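Local coordinates for D-mandelate dehydrogenase (Rhodotorula graminis, PDB 2W2K), which binds NAD(+) and probably oxidises D-2-hydroxyacids such as D-mandelate to the corresponding 2-oxoacids, at residues 13-18 against 308-313; 20-25 against 323-328; 317-322 against 333-338. One frame throughout, in Å; residues are numbered along the deposited sequence.

All three contacts use helix 310-330, the C-terminal helix that carries the chain from the coenzyme domain back to the N-terminal, flavodoxin-like domain. Contact 1 lies at its start, contact 3 at its middle and contact 2 near its end; centre to centre, contacts 1 and 2 are about 16 Å apart, contacts 2 and 3 about 11 Å. Glu317 joins contacts 1 and 3, its OE2 2.8 Å from Arg14 N and its OE1 2.9 Å from Leu16 N, both probable hydrogen bonds. Contact 1 is nearest the cofactor site: the Phe313 side chain lies about 6 Å from Gly307, which contacts NAD(+) when bound (absent from this chain); contact 2 lies away from the NAD(+)-binding residues.

Contact 1 of 3, residues 13-18 against 308-313; sequences ARHLDD and VAIETF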
loop_
_atom_site.group_PDB
_atom_site.type_symbol
_atom_site.label_atom_id
_atom_site.label_comp_id
_atom_site.label_asym_id
_atom_site.label_seq_id
_atom_site.Cartn_x
_atom_site.Cartn_y
_atom_site.Cartn_z
ATOM N N ALA B 13 -7.335 30.293 -8.737
ATOM C CA ALA B 13 -6.233 29.422 -8.268
ATOM C C ALA B 13 -6.229 29.217 -6.740
ATOM O O ALA B 13 -6.640 30.104 -5.998
ATOM C CB ALA B 13 -4.848 29.970 -8.767
ATOM N N ARG B 14 -5.788 28.041 -6.285
ATOM C CA ARG B 14 -5.693 27.729 -4.841
ATOM C C ARG B 14 -4.266 27.452 -4.330
ATOM O O ARG B 14 -4.041 27.419 -3.114
ATOM C CB ARG B 14 -6.576 26.510 -4.490
ATOM C CG ARG B 14 -8.076 26.722 -4.625
ATOM C CD ARG B 14 -8.827 25.370 -4.657
ATOM N NE ARG B 14 -10.240 25.528 -5.026
ATOM C CZ ARG B 14 -10.942 24.649 -5.738
ATOM N NH1 ARG B 14 -10.380 23.526 -6.177
ATOM N NH2 ARG B 14 -12.208 24.898 -6.027
ATOM N N HIS B 15 -3.317 27.221 -5.233
ATOM C CA HIS B 15 -1.995 26.704 -4.842
ATOM C C HIS B 15 -0.845 27.633 -5.239
ATOM O O HIS B 15 0.036 27.922 -4.414
ATOM C CB HIS B 15 -1.781 25.261 -5.365
ATOM C CG HIS B 15 -2.832 24.297 -4.881
ATOM N ND1 HIS B 15 -3.904 23.903 -5.655
ATOM C CD2 HIS B 15 -2.997 23.695 -3.680
ATOM C CE1 HIS B 15 -4.680 23.094 -4.956
ATOM N NE2 HIS B 15 -4.143 22.940 -3.758
ATOM N N LEU B 16 -0.860 28.113 -6.484
ATOM C CA LEU B 16 0.256 28.880 -7.042
ATOM C C LEU B 16 -0.056 30.380 -7.066
ATOM O O LEU B 16 -0.313 30.953 -8.128
ATOM C CB LEU B 16 0.598 28.387 -8.454
ATOM C CG LEU B 16 1.071 26.922 -8.582
ATOM C CD1 LEU B 16 1.553 26.657 -10.010
ATOM C CD2 LEU B 16 2.169 26.583 -7.582
ATOM N N ASP B 17 -0.023 31.004 -5.895
ATOM C CA ASP B 17 -0.475 32.404 -5.756
ATOM C C ASP B 17 0.351 33.403 -6.600
ATOM O O ASP B 17 -0.234 34.257 -7.277
ATOM C CB ASP B 17 -0.498 32.832 -4.274
ATOM C CG ASP B 17 -1.453 31.979 -3.416
ATOM O OD1 ASP B 17 -2.623 31.756 -3.810
ATOM O OD2 ASP B 17 -1.029 31.530 -2.332
ATOM N N ASP B 18 1.690 33.292 -6.566
ATOM C CA ASP B 18 2.590 34.145 -7.407
ATOM C C ASP B 18 2.372 34.012 -8.932
ATOM O O ASP B 18 2.281 35.021 -9.651
ATOM C CB ASP B 18 4.076 33.874 -7.101
ATOM C CG ASP B 18 4.498 34.307 -5.680
ATOM O OD1 ASP B 18 3.847 35.170 -5.063
ATOM O OD2 ASP B 18 5.520 33.780 -5.194
ATOM N N VAL B 308 -5.690 12.190 -6.731
ATOM C CA VAL B 308 -6.025 13.191 -5.687
ATOM C C VAL B 308 -4.870 13.352 -4.682
ATOM O O VAL B 308 -4.761 12.599 -3.690
ATOM C CB VAL B 308 -7.403 12.854 -4.997
ATOM C CG1 VAL B 308 -7.731 13.814 -3.810
ATOM C CG2 VAL B 308 -8.553 12.851 -6.016
ATOM N N ALA B 309 -3.993 14.329 -4.967
ATOM C CA ALA B 309 -2.830 14.664 -4.115
ATOM C C ALA B 309 -2.495 16.122 -4.393
ATOM O O ALA B 309 -2.610 16.568 -5.542
ATOM C CB ALA B 309 -1.620 13.766 -4.442
ATOM N N ILE B 310 -2.125 16.878 -3.361
ATOM C CA ILE B 310 -1.806 18.321 -3.543
ATOM C C ILE B 310 -0.732 18.624 -4.639
ATOM O O ILE B 310 -0.862 19.613 -5.368
ATOM C CB ILE B 310 -1.542 19.016 -2.176
ATOM C CG1 ILE B 310 -2.855 19.133 -1.391
ATOM C CG2 ILE B 310 -0.885 20.394 -2.348
ATOM C CD1 ILE B 310 -2.640 19.372 0.098
ATOM N N GLU B 311 0.279 17.762 -4.775
ATOM C CA GLU B 311 1.308 17.883 -5.846
ATOM C C GLU B 311 0.738 17.767 -7.268
ATOM O O GLU B 311 1.214 18.445 -8.208
ATOM C CB GLU B 311 2.486 16.879 -5.646
ATOM C CG GLU B 311 3.352 17.141 -4.369
ATOM C CD GLU B 311 2.712 16.691 -3.042
ATOM O OE1 GLU B 311 1.702 15.945 -3.024
ATOM O OE2 GLU B 311 3.221 17.108 -1.979
ATOM N N THR B 312 -0.270 16.911 -7.442
ATOM C CA THR B 312 -1.015 16.856 -8.728
ATOM C C THR B 312 -1.641 18.229 -9.037
ATOM O O THR B 312 -1.531 18.738 -10.161
ATOM C CB THR B 312 -2.125 15.771 -8.709
ATOM O OG1 THR B 312 -1.555 14.495 -8.338
ATOM C CG2 THR B 312 -2.773 15.653 -10.094
ATOM N N PHE B 313 -2.285 18.823 -8.032
ATOM C CA PHE B 313 -3.036 20.080 -8.218
ATOM C C PHE B 313 -2.082 21.255 -8.514
ATOM O O PHE B 313 -2.413 22.135 -9.334
ATOM C CB PHE B 313 -3.918 20.398 -6.978
ATOM C CG PHE B 313 -4.879 19.295 -6.575
ATOM C CD1 PHE B 313 -5.422 18.413 -7.513
ATOM C CD2 PHE B 313 -5.277 19.168 -5.235
ATOM C CE1 PHE B 313 -6.322 17.399 -7.111
ATOM C CE2 PHE B 313 -6.177 18.157 -4.831
ATOM C CZ PHE B 313 -6.698 17.284 -5.772
#
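His15 meets Phe313 and Ile310 where the loop after strand 5-8 of the flavodoxin-like domain faces the first turn of helix 310-330, the connecting helix of the two-domain D-2-hydroxyacid dehydrogenase fold. The backbones stay apart, the closest CA atoms being those of His15 and Phe313 at 7.5 Å, so side chains make the contact. The imidazole points into the gap with CG anti to its own carbonyl carbon (chi1 -58°), and its CE1 corner comes to 3.5 Å from Phe313 CB. ND1 of the same ring lies 3.7 Å from that methylene, so the CE1-ND1 side carries most of the approach. The phenyl ring turns back from the loop, and its nearest atom, Phe313 CD2, is 4.0 Å from His15 CE1. With centroids 5.9 Å apart, the ring planes are inclined at 33°. At another corner of the imidazole, CD2 of His15 touches CG2 of Ile310 at 4.1 Å, the two side chains crossing at about a right angle. Across these two segments the imidazole is thus met by aliphatic carbons one helical turn apart; His15 N is hydrogen-bonded to Glu317 OE1, and the His15 ring also meets that of His314.

Ala309 occupies the N-cap position of the helix, while Thr312 OG1 is hydrogen-bonded to the carbonyl oxygen of Gly307, linking this turn to a residue of the NAD(+) site. Another chain of the assembly packs a polar side chain on Ile310 and offers its backbone to Glu311 OE1, placing the contact beside the subunit interface. Over the centre of one face of the Phe313 ring sits Ala309 O, 3.6 Å above the plane.

Contact 2 of 3, residues 20-25 against 323-328; sequences WSDFQQ and NIDRFL
Phe23 and Ile324 make an apolar helix-to-helix contact between helix 17-26 and the C-terminal part of helix 310-330, within the N-terminal flavodoxin-like domain. The helices approach with CA atoms of Phe23 and Asp325 8.0 Å apart, a spacing bridged by side chains. Phe23 extends CG anti to its backbone N (chi1 -163°), which carries the far end of the ring across to the other helix. There Phe23 CZ lies 4.0 Å from Ile324 CG2, and the methyl sits near the plane of the phenyl ring, at its edge. CE1 of Phe23 adds a looser approach to Ile324 CB at 4.2 Å.

Beside this apolar pair, farther from the sheet, two carboxylates face each other, Asp22 OD2 and Asp325 OD2 being 4.4 Å apart. Lys26 forms salt bridges to both oxygens through NZ, and its positive charge probably offsets their repulsion while tying the two helices together at the domain surface. Both helices lie against the parallel sheet: Phe23 reaches Ile56 of strand 54-57, and Ile324 covers Ala54 and Ile56 of that strand and Ala85 of strand 83-86. Phe27 closes in on the Phe23 ring, and Met321 packs on it from the preceding turn of helix 310-330.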
loop_
_atom_site.group_PDB
_atom_site.type_symbol
_atom_site.label_atom_id
_atom_site.label_comp_id
_atom_site.label_asym_id
_atom_site.label_seq_id
_atom_site.Cartn_x
_atom_site.Cartn_y
_atom_site.Cartn_z
ATOM N N TRP B 20 -0.392 32.897 -10.386
ATOM C CA TRP B 20 -1.750 33.445 -10.638
ATOM C C TRP B 20 -1.806 34.989 -10.665
ATOM O O TRP B 20 -2.554 35.569 -11.477
ATOM C CB TRP B 20 -2.794 32.841 -9.657
ATOM C CG TRP B 20 -4.306 33.211 -9.863
ATOM C CD1 TRP B 20 -5.137 33.795 -8.939
ATOM C CD2 TRP B 20 -5.131 32.956 -11.026
ATOM N NE1 TRP B 20 -6.419 33.941 -9.463
ATOM C CE2 TRP B 20 -6.438 33.434 -10.736
ATOM C CE3 TRP B 20 -4.891 32.374 -12.284
ATOM C CZ2 TRP B 20 -7.494 33.366 -11.668
ATOM C CZ3 TRP B 20 -5.957 32.305 -13.217
ATOM C CH2 TRP B 20 -7.231 32.788 -12.895
ATOM N N SER B 21 -1.069 35.658 -9.769
ATOM C CA SER B 21 -0.985 37.133 -9.813
ATOM C C SER B 21 -0.339 37.622 -11.114
ATOM O O SER B 21 -0.829 38.587 -11.724
ATOM C CB SER B 21 -0.247 37.690 -8.573
ATOM O OG SER B 21 -1.020 37.446 -7.404
ATOM N N ASP B 22 0.740 36.951 -11.542
ATOM C CA ASP B 22 1.394 37.188 -12.857
ATOM C C ASP B 22 0.410 37.041 -14.033
ATOM O O ASP B 22 0.373 37.880 -14.966
ATOM C CB ASP B 22 2.619 36.249 -13.023
ATOM C CG ASP B 22 3.372 36.467 -14.323
ATOM O OD1 ASP B 22 4.021 37.533 -14.481
ATOM O OD2 ASP B 22 3.353 35.555 -15.193
ATOM N N PHE B 23 -0.390 35.980 -13.973
ATOM C CA PHE B 23 -1.389 35.651 -15.024
ATOM C C PHE B 23 -2.419 36.780 -15.131
ATOM O O PHE B 23 -2.755 37.209 -16.237
ATOM C CB PHE B 23 -2.075 34.290 -14.722
ATOM C CG PHE B 23 -2.797 33.664 -15.925
ATOM C CD1 PHE B 23 -2.085 32.923 -16.865
ATOM C CD2 PHE B 23 -4.189 33.809 -16.099
ATOM C CE1 PHE B 23 -2.725 32.331 -17.961
ATOM C CE2 PHE B 23 -4.860 33.201 -17.224
ATOM C CZ PHE B 23 -4.113 32.478 -18.154
ATOM N N GLN B 24 -2.886 37.277 -13.983
ATOM C CA GLN B 24 -3.935 38.328 -13.939
ATOM C C GLN B 24 -3.391 39.710 -14.357
ATOM O O GLN B 24 -4.166 40.608 -14.687
ATOM C CB GLN B 24 -4.570 38.429 -12.550
ATOM C CG GLN B 24 -5.482 37.254 -12.147
ATOM C CD GLN B 24 -5.905 37.346 -10.688
ATOM O OE1 GLN B 24 -6.989 37.855 -10.374
ATOM N NE2 GLN B 24 -5.050 36.862 -9.789
ATOM N N GLN B 25 -2.064 39.862 -14.362
ATOM C CA GLN B 25 -1.429 41.100 -14.872
ATOM C C GLN B 25 -1.345 41.059 -16.410
ATOM O O GLN B 25 -1.696 42.027 -17.096
ATOM C CB GLN B 25 -0.029 41.286 -14.224
ATOM C CG GLN B 25 0.672 42.661 -14.499
ATOM C CD GLN B 25 1.130 42.864 -15.947
ATOM O OE1 GLN B 25 0.827 43.902 -16.557
ATOM N NE2 GLN B 25 1.880 41.889 -16.497
ATOM N N ASN B 323 0.722 26.930 -20.456
ATOM C CA ASN B 323 0.227 26.652 -21.811
ATOM C C ASN B 323 -0.343 27.905 -22.509
ATOM O O ASN B 323 0.026 28.231 -23.667
ATOM C CB ASN B 323 -0.813 25.523 -21.785
ATOM C CG ASN B 323 -0.190 24.104 -21.895
ATOM O OD1 ASN B 323 -0.616 23.159 -21.193
ATOM N ND2 ASN B 323 0.780 23.953 -22.767
ATOM N N ILE B 324 -1.225 28.617 -21.814
ATOM C CA ILE B 324 -1.884 29.815 -22.396
ATOM C C ILE B 324 -0.881 30.987 -22.615
ATOM O O ILE B 324 -0.914 31.681 -23.660
ATOM C CB ILE B 324 -3.140 30.216 -21.558
ATOM C CG1 ILE B 324 -4.246 29.136 -21.684
ATOM C CG2 ILE B 324 -3.694 31.585 -21.985
ATOM C CD1 ILE B 324 -5.362 29.267 -20.628
ATOM N N ASP B 325 0.032 31.172 -21.663
ATOM C CA ASP B 325 1.097 32.206 -21.768
ATOM C C ASP B 325 1.996 31.952 -22.989
ATOM O O ASP B 325 2.186 32.851 -23.830
ATOM C CB ASP B 325 1.930 32.233 -20.465
ATOM C CG ASP B 325 2.848 33.467 -20.341
ATOM O OD1 ASP B 325 3.213 34.123 -21.344
ATOM O OD2 ASP B 325 3.222 33.786 -19.199
ATOM N N ARG B 326 2.545 30.737 -23.076
ATOM C CA ARG B 326 3.322 30.294 -24.258
ATOM C C ARG B 326 2.589 30.567 -25.592
ATOM O O ARG B 326 3.147 31.202 -26.482
ATOM C CB ARG B 326 3.687 28.807 -24.181
ATOM C CG ARG B 326 4.757 28.483 -23.137
ATOM C CD ARG B 326 4.954 26.956 -22.947
ATOM N NE ARG B 326 5.387 26.266 -24.169
ATOM C CZ ARG B 326 6.653 26.006 -24.517
ATOM N NH1 ARG B 326 7.667 26.378 -23.742
ATOM N NH2 ARG B 326 6.897 25.360 -25.655
ATOM N N PHE B 327 1.345 30.083 -25.704
ATOM C CA PHE B 327 0.591 30.065 -26.971
ATOM C C PHE B 327 0.053 31.444 -27.416
ATOM O O PHE B 327 -0.008 31.722 -28.617
ATOM C CB PHE B 327 -0.562 29.038 -26.864
ATOM C CG PHE B 327 -1.113 28.583 -28.198
ATOM C CD1 PHE B 327 -0.432 27.637 -28.977
ATOM C CD2 PHE B 327 -2.329 29.088 -28.674
ATOM C CE1 PHE B 327 -0.941 27.202 -30.205
ATOM C CE2 PHE B 327 -2.856 28.650 -29.911
ATOM C CZ PHE B 327 -2.162 27.706 -30.675
ATOM N N LEU B 328 -0.316 32.308 -26.469
ATOM C CA LEU B 328 -0.823 33.663 -26.813
ATOM C C LEU B 328 0.203 34.801 -26.783
ATOM O O LEU B 328 0.033 35.808 -27.501
ATOM C CB LEU B 328 -2.017 34.062 -25.911
ATOM C CG LEU B 328 -3.329 33.264 -26.045
ATOM C CD1 LEU B 328 -4.438 33.922 -25.207
ATOM C CD2 LEU B 328 -3.757 33.124 -27.524
#

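Contact 3 of 3, residues 317-322 against 333-338; sequences ERLTMT and PLLTPA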
loop_
_atom_site.group_PDB
_atom_site.type_symbol
_atom_site.label_atom_id
_atom_site.label_comp_id
_atom_site.label_asym_id
_atom_site.label_seq_id
_atom_site.Cartn_x
_atom_site.Cartn_y
_atom_site.Cartn_z
ATOM N N GLU B 317 -2.369 23.557 -12.067
ATOM C CA GLU B 317 -2.284 25.036 -12.116
ATOM C C GLU B 317 -1.090 25.528 -12.947
ATOM O O GLU B 317 -1.257 26.436 -13.777
ATOM C CB GLU B 317 -2.269 25.628 -10.681
ATOM C CG GLU B 317 -3.618 25.396 -9.958
ATOM C CD GLU B 317 -3.817 26.198 -8.659
ATOM O OE1 GLU B 317 -2.894 26.934 -8.228
ATOM O OE2 GLU B 317 -4.928 26.064 -8.072
ATOM N N ARG B 318 0.101 24.934 -12.754
ATOM C CA ARG B 318 1.291 25.333 -13.562
ATOM C C ARG B 318 1.105 25.073 -15.072
ATOM O O ARG B 318 1.402 25.951 -15.891
ATOM C CB ARG B 318 2.591 24.641 -13.073
ATOM C CG ARG B 318 3.898 25.194 -13.775
ATOM C CD ARG B 318 5.142 24.337 -13.428
ATOM N NE ARG B 318 5.159 23.060 -14.155
ATOM C CZ ARG B 318 5.609 22.894 -15.405
ATOM N NH1 ARG B 318 6.087 23.923 -16.113
ATOM N NH2 ARG B 318 5.585 21.690 -15.958
ATOM N N LEU B 319 0.613 23.882 -15.448
ATOM C CA LEU B 319 0.450 23.537 -16.879
ATOM C C LEU B 319 -0.610 24.412 -17.582
ATOM O O LEU B 319 -0.360 24.939 -18.679
ATOM C CB LEU B 319 0.148 22.024 -17.061
ATOM C CG LEU B 319 1.347 21.059 -16.881
ATOM C CD1 LEU B 319 0.820 19.609 -16.875
ATOM C CD2 LEU B 319 2.397 21.262 -17.985
ATOM N N THR B 320 -1.776 24.574 -16.961
ATOM C CA THR B 320 -2.851 25.404 -17.578
ATOM C C THR B 320 -2.395 26.851 -17.836
ATOM O O THR B 320 -2.575 27.372 -18.952
ATOM C CB THR B 320 -4.186 25.372 -16.782
ATOM O OG1 THR B 320 -3.966 25.758 -15.407
ATOM C CG2 THR B 320 -4.852 23.945 -16.856
ATOM N N MET B 321 -1.807 27.493 -16.815
ATOM C CA MET B 321 -1.349 28.897 -16.937
ATOM C C MET B 321 -0.204 29.043 -17.950
ATOM O O MET B 321 -0.243 29.935 -18.812
ATOM C CB MET B 321 -0.934 29.469 -15.570
ATOM C CG MET B 321 -2.091 29.669 -14.561
ATOM S SD MET B 321 -1.575 30.578 -13.062
ATOM C CE MET B 321 -1.733 29.332 -11.788
ATOM N N THR B 322 0.806 28.161 -17.854
ATOM C CA THR B 322 1.969 28.174 -18.756
ATOM C C THR B 322 1.615 27.898 -20.220
ATOM O O THR B 322 2.145 28.555 -21.126
ATOM C CB THR B 322 3.112 27.192 -18.248
ATOM O OG1 THR B 322 3.503 27.558 -16.908
ATOM C CG2 THR B 322 4.335 27.231 -19.165
ATOM N N PRO B 333 4.821 26.694 -28.966
ATOM C CA PRO B 333 3.827 25.603 -28.945
ATOM C C PRO B 333 3.404 25.159 -27.536
ATOM O O PRO B 333 4.152 25.350 -26.565
ATOM C CB PRO B 333 4.554 24.451 -29.659
ATOM C CG PRO B 333 6.002 24.770 -29.526
ATOM C CD PRO B 333 6.104 26.255 -29.549
ATOM N N LEU B 334 2.197 24.595 -27.448
ATOM C CA LEU B 334 1.669 23.989 -26.205
ATOM C C LEU B 334 2.568 22.832 -25.724
ATOM O O LEU B 334 3.168 22.111 -26.536
ATOM C CB LEU B 334 0.227 23.466 -26.433
ATOM C CG LEU B 334 -0.924 24.441 -26.800
ATOM C CD1 LEU B 334 -2.220 23.689 -27.256
ATOM C CD2 LEU B 334 -1.214 25.407 -25.653
ATOM N N LEU B 335 2.668 22.681 -24.407
ATOM C CA LEU B 335 3.449 21.597 -23.778
ATOM C C LEU B 335 2.698 20.258 -23.827
ATOM O O LEU B 335 3.313 19.186 -23.988
ATOM C CB LEU B 335 3.774 21.962 -22.326
ATOM C CG LEU B 335 4.656 23.187 -22.015
ATOM C CD1 LEU B 335 4.595 23.549 -20.517
ATOM C CD2 LEU B 335 6.109 22.993 -22.485
ATOM N N THR B 336 1.370 20.330 -23.701
ATOM C CA THR B 336 0.495 19.137 -23.591
ATOM C C THR B 336 -0.741 19.186 -24.506
ATOM O O THR B 336 -1.877 19.113 -24.033
ATOM C CB THR B 336 0.043 18.864 -22.117
ATOM O OG1 THR B 336 -0.539 20.057 -21.543
ATOM C CG2 THR B 336 1.225 18.401 -21.247
ATOM N N PRO B 337 -0.530 19.275 -25.835
ATOM C CA PRO B 337 -1.682 19.326 -26.730
ATOM C C PRO B 337 -2.443 18.002 -26.730
ATOM O O PRO B 337 -1.848 16.937 -26.474
ATOM C CB PRO B 337 -1.045 19.527 -28.107
ATOM C CG PRO B 337 0.338 18.936 -27.972
ATOM C CD PRO B 337 0.746 19.326 -26.580
ATOM N N ALA B 338 -3.748 18.091 -26.974
ATOM C CA ALA B 338 -4.585 16.933 -27.279
ATOM C C ALA B 338 -5.489 17.279 -28.456
ATOM O O ALA B 338 -6.142 18.344 -28.465
ATOM C CB ALA B 338 -5.417 16.509 -26.052
#
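Leu335 and Thr322 are brought together by their torsions: Leu335 holds CG anti to its carbonyl carbon (chi1 -63°), with chi2 167° carrying CD1 to the helix, and Thr322 sets its methyl CG2 anti to the backbone N. Leu335 CD1 then lies 3.9 Å from Thr322 CG2. The same CD1 is 4.1 Å from Leu319 CD2, so a single methyl group spans two positions on adjacent turns of helix 310-330. Leu319 CD2 also approaches CG2 of Thr336, more loosely, at 4.5 Å.

That rotamer of Thr322 leaves its hydroxyl to the helix backbone. OG1 donates to Arg318 O at 2.8 Å, tilted 30° from the carbonyl plane, while Thr322 N reaches this oxygen from the opposite face, so two bonds grip it. Thr336 likewise uses its OG1 on another partner, the carbonyl oxygen of Asn108, just after strand 105-107. The segment 333-338 follows helix 310-330 and turns back along it. Each threonine hydroxyl bonds to a backbone carbonyl, and the contacts across the two segments are between methyl groups: this patch is apolar and non-directional, while polar bonds such as Pro333 O to Arg326 NE fix the returning chain on its flanks.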